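PDB 2HXO: putative TetR-family transcriptional regulator from Streptomyces coelicolor, which probably binds DNA at cis-regulatory regions as a dimeric, TetR-type helix-turn-helix regulator of transcription. Local coordinates for residues H145-T148 / A149-L153; P87-A90 / V91-V94. All coordinates share one frame; numbering follows the deposited sequence.

Interaction 1: residues H145-T148 / A149-L153; sequences HWFT and ASSAL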
loop_
_atom_site.group_PDB
_atom_site.type_symbol
_atom_site.label_atom_id
_atom_site.label_comp_id
_atom_site.label_asym_id
_atom_site.label_seq_id
_atom_site.Cartn_x
_atom_site.Cartn_y
_atom_site.Cartn_z
ATOM N N HIS A 145 -17.727 -9.986 10.795
ATOM C CA HIS A 145 -16.909 -8.954 10.173
ATOM C C HIS A 145 -15.544 -8.744 10.815
ATOM O O HIS A 145 -14.809 -7.839 10.415
ATOM C CB HIS A 145 -17.669 -7.635 10.156
ATOM C CG HIS A 145 -18.976 -7.707 9.433
ATOM N ND1 HIS A 145 -19.062 -7.891 8.067
ATOM C CD2 HIS A 145 -20.250 -7.632 9.886
ATOM C CE1 HIS A 145 -20.335 -7.924 7.713
ATOM N NE2 HIS A 145 -21.075 -7.770 8.797
ATOM N N TRP A 146 -15.189 -9.579 11.789
ATOM C CA TRP A 146 -13.896 -9.419 12.473
ATOM C C TRP A 146 -12.704 -9.411 11.526
ATOM O O TRP A 146 -11.801 -8.578 11.660
ATOM C CB TRP A 146 -13.660 -10.522 13.511
ATOM C CG TRP A 146 -14.528 -10.468 14.724
ATOM C CD1 TRP A 146 -15.411 -9.484 15.062
ATOM C CD2 TRP A 146 -14.653 -11.484 15.728
ATOM N NE1 TRP A 146 -16.098 -9.832 16.211
ATOM C CE2 TRP A 146 -15.651 -11.055 16.640
ATOM C CE3 TRP A 146 -14.022 -12.720 15.945
ATOM C CZ2 TRP A 146 -16.039 -11.821 17.751
ATOM C CZ3 TRP A 146 -14.409 -13.492 17.058
ATOM C CH2 TRP A 146 -15.410 -13.036 17.943
ATOM N N PHE A 147 -12.694 -10.336 10.568
ATOM C CA PHE A 147 -11.581 -10.405 9.635
ATOM C C PHE A 147 -11.635 -9.284 8.618
ATOM O O PHE A 147 -10.608 -8.693 8.269
ATOM C CB PHE A 147 -11.550 -11.748 8.904
ATOM C CG PHE A 147 -10.265 -11.978 8.152
ATOM C CD1 PHE A 147 -9.036 -11.926 8.822
ATOM C CD2 PHE A 147 -10.272 -12.206 6.778
ATOM C CE1 PHE A 147 -7.818 -12.096 8.130
ATOM C CE2 PHE A 147 -9.067 -12.378 6.072
ATOM C CZ PHE A 147 -7.834 -12.321 6.753
ATOM N N THR A 148 -12.840 -8.988 8.145
ATOM C CA THR A 148 -13.020 -7.930 7.169
ATOM C C THR A 148 -12.530 -6.595 7.737
ATOM O O THR A 148 -11.713 -5.900 7.122
ATOM C CB THR A 148 -14.511 -7.805 6.760
ATOM O OG1 THR A 148 -14.967 -9.051 6.234
ATOM C CG2 THR A 148 -14.687 -6.748 5.697
ATOM N N ALA A 149 -13.028 -6.246 8.921
ATOM C CA ALA A 149 -12.649 -4.997 9.563
ATOM C C ALA A 149 -11.144 -4.938 9.818
ATOM O O ALA A 149 -10.488 -3.935 9.539
ATOM C CB ALA A 149 -13.411 -4.839 10.860
ATOM N N SER A 150 -10.589 -6.027 10.327
ATOM C CA SER A 150 -9.160 -6.075 10.622
ATOM C C SER A 150 -8.290 -5.954 9.388
ATOM O O SER A 150 -7.277 -5.241 9.408
ATOM C CB SER A 150 -8.823 -7.369 11.356
ATOM O OG SER A 150 -9.457 -7.383 12.621
ATOM N N SER A 151 -8.676 -6.660 8.321
ATOM C CA SER A 151 -7.937 -6.639 7.059
ATOM C C SER A 151 -7.980 -5.274 6.421
ATOM O O SER A 151 -7.001 -4.848 5.810
ATOM C CB SER A 151 -8.509 -7.659 6.072
ATOM O OG SER A 151 -8.240 -8.985 6.491
ATOM N N ALA A 152 -9.120 -4.591 6.545
ATOM C CA ALA A 152 -9.254 -3.255 5.977
ATOM C C ALA A 152 -8.277 -2.305 6.665
ATOM O O ALA A 152 -7.580 -1.536 5.994
ATOM C CB ALA A 152 -10.689 -2.737 6.129
ATOM N N LEU A 153 -8.228 -2.350 7.995
ATOM C CA LEU A 153 -7.299 -1.481 8.726
ATOM C C LEU A 153 -5.881 -1.765 8.224
ATOM O O LEU A 153 -5.139 -0.853 7.859
ATOM C CB LEU A 153 -7.397 -1.743 10.230
ATOM C CG LEU A 153 -8.674 -1.159 10.829
ATOM C CD1 LEU A 153 -8.968 -1.787 12.186
ATOM C CD2 LEU A 153 -8.532 0.357 10.901
#
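Over one face of the Phe-147 ring sits the hydroxyl of Ser-151, with OG 3.3 Å above the ring plane and close to its centre; the nearest ring atom is CZ, 3.4 Å from that OG. An edge-to-face stack of Phe-147 with His-212 of the second subunit carries the ring into the dimer contact. With CG of Phe-147 anti to its own backbone N (chi1 -168°), the ring leans forward along the helix, bringing one face beside the Ser-151 hydroxyl. The backbone satisfies that hydroxyl: Ser-151 OG donates to Phe-147 O at 3.0 Å, while Ser-151 N reaches the same oxygen from the opposite face of the carbonyl plane. Ser-150 likewise gives two donors to one carbonyl: its OG lies 2.8 Å from Trp-146 O, which also accepts from Ser-150 N. Serine suits both buried places, being small and able to return its hydroxyl. Trp-146 gives its indole NE1 to Val-141 O. Ala-149 keeps the surface low where helices 124-138 and 214-230 press against it. A serine hydroxyl folded back onto the carbonyl four residues earlier is a well-known motif of alpha-helices, used twice here in helix 146-166, beside the second subunit.

Interaction 2: residues P87-A90 / V91-V94; sequences PQDA and VRAV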
loop_
_atom_site.group_PDB
_atom_site.type_symbol
_atom_site.label_atom_id
_atom_site.label_comp_id
_atom_site.label_asym_id
_atom_site.label_seq_id
_atom_site.Cartn_x
_atom_site.Cartn_y
_atom_site.Cartn_z
ATOM N N PRO A 87 -10.704 1.688 22.134
ATOM C CA PRO A 87 -10.233 0.749 21.112
ATOM C C PRO A 87 -9.692 1.500 19.909
ATOM O O PRO A 87 -8.704 1.096 19.304
ATOM C CB PRO A 87 -11.484 -0.049 20.788
ATOM C CG PRO A 87 -12.152 -0.110 22.138
ATOM C CD PRO A 87 -12.054 1.323 22.590
ATOM N N GLN A 88 -10.347 2.610 19.583
ATOM C CA GLN A 88 -9.940 3.431 18.451
ATOM C C GLN A 88 -8.545 4.024 18.630
ATOM O O GLN A 88 -7.761 4.060 17.670
ATOM C CB GLN A 88 -10.981 4.527 18.189
ATOM C CG GLN A 88 -12.262 4.007 17.517
ATOM C CD GLN A 88 -13.316 3.468 18.497
ATOM O OE1 GLN A 88 -13.001 3.052 19.620
ATOM N NE2 GLN A 88 -14.577 3.464 18.061
ATOM N N ASP A 89 -8.237 4.477 19.850
ATOM C CA ASP A 89 -6.926 5.037 20.163
ATOM C C ASP A 89 -5.883 3.948 20.044
ATOM O O ASP A 89 -4.796 4.179 19.514
ATOM C CB ASP A 89 -6.864 5.575 21.599
ATOM C CG ASP A 89 -7.769 6.739 21.823
ATOM O OD1 ASP A 89 -7.730 7.661 21.000
ATOM O OD2 ASP A 89 -8.519 6.745 22.822
ATOM N N ALA A 90 -6.210 2.768 20.566
ATOM C CA ALA A 90 -5.291 1.650 20.529
ATOM C C ALA A 90 -4.957 1.316 19.066
ATOM O O ALA A 90 -3.800 1.082 18.720
ATOM C CB ALA A 90 -5.895 0.456 21.246
ATOM N N VAL A 91 -5.962 1.324 18.198
ATOM C CA VAL A 91 -5.703 1.038 16.795
ATOM C C VAL A 91 -4.772 2.112 16.221
ATOM O O VAL A 91 -3.868 1.809 15.436
ATOM C CB VAL A 91 -7.017 0.967 15.976
ATOM C CG1 VAL A 91 -6.707 1.008 14.504
ATOM C CG2 VAL A 91 -7.771 -0.311 16.328
ATOM N N ARG A 92 -4.991 3.364 16.606
ATOM C CA ARG A 92 -4.123 4.441 16.144
ATOM C C ARG A 92 -2.686 4.253 16.613
ATOM O O ARG A 92 -1.752 4.534 15.856
ATOM C CB ARG A 92 -4.636 5.789 16.625
ATOM C CG ARG A 92 -5.870 6.257 15.887
ATOM C CD ARG A 92 -6.313 7.625 16.412
ATOM N NE ARG A 92 -7.646 7.916 15.936
ATOM C CZ ARG A 92 -8.750 7.751 16.651
ATOM N NH1 ARG A 92 -8.683 7.315 17.903
ATOM N NH2 ARG A 92 -9.925 7.972 16.083
ATOM N N ALA A 93 -2.506 3.783 17.847
ATOM C CA ALA A 93 -1.166 3.557 18.384
ATOM C C ALA A 93 -0.506 2.450 17.571
ATOM O O ALA A 93 0.683 2.528 17.261
ATOM C CB ALA A 93 -1.228 3.156 19.857
ATOM N N VAL A 94 -1.268 1.419 17.219
ATOM C CA VAL A 94 -0.699 0.345 16.419
ATOM C C VAL A 94 -0.271 0.887 15.060
ATOM O O VAL A 94 0.838 0.622 14.609
ATOM C CB VAL A 94 -1.690 -0.799 16.186
ATOM C CG1 VAL A 94 -1.096 -1.785 15.179
ATOM C CG2 VAL A 94 -1.983 -1.498 17.497
#
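Arg-92 reaches back along its helix to the carboxylate of Asp-89, one turn earlier. Its CB rests 3.3 Å from Asp-89 O, and its CG lies 3.4 Å from Gln-88 O, the acceptor of the backbone N of Arg-92. CG stands anti to the carbonyl carbon of Arg-92 (chi1 -74°) and the chain runs extended to NE, which bonds to Thr-223 OG1 on helix 214-230. Beyond CZ, NH1 turns back over the first turn, 3.6 Å from Gln-88 CB, and forms a rather long salt bridge with Asp-89 OD1 at 3.3 Å. That oxygen meets the guanidinium at its edge, with the two planes 51° apart. The carboxylate's other oxygen, OD2, accepts from Ser-86 N. Shortening Arg-92 to an alanine is likely to leave Asp-89 OD1 without its positive mate and the Thr-223 hydroxyl without its partner on this helix. Pro-87 fits a first turn, where its missing N-H costs no helical bond, and Val-91 packs on Leu-226 and Gln-135. The bond from Ser-86 N to Asp-89, three residues on, is consistent with one half of a capping box at the start of helix 87-104, and the i to i+3 salt bridge adds to it, in the TetR-type C-terminal domain.

Along the chain interaction 2 comes first, at the start of helix 87-104, and interaction 1 follows at the start of helix 146-166, both in the TetR-like C-terminal domain. Their centres lie about 14 Å apart, and the two helices meet directly where Leu-153 CD2 packs 4.1 Å from Val-91 CG1. Helices 124-138 and 214-230 touch both contacts, so the two helix beginnings belong to one bundle. Their surroundings differ: residues 145-153 lie against the second subunit, with Gln-217 of that chain bonded to Thr-148 O, whereas no other chain of the assembly touches residues 87-94. One contact thus joins the bundle core to the dimer interface, the other stays within a single subunit.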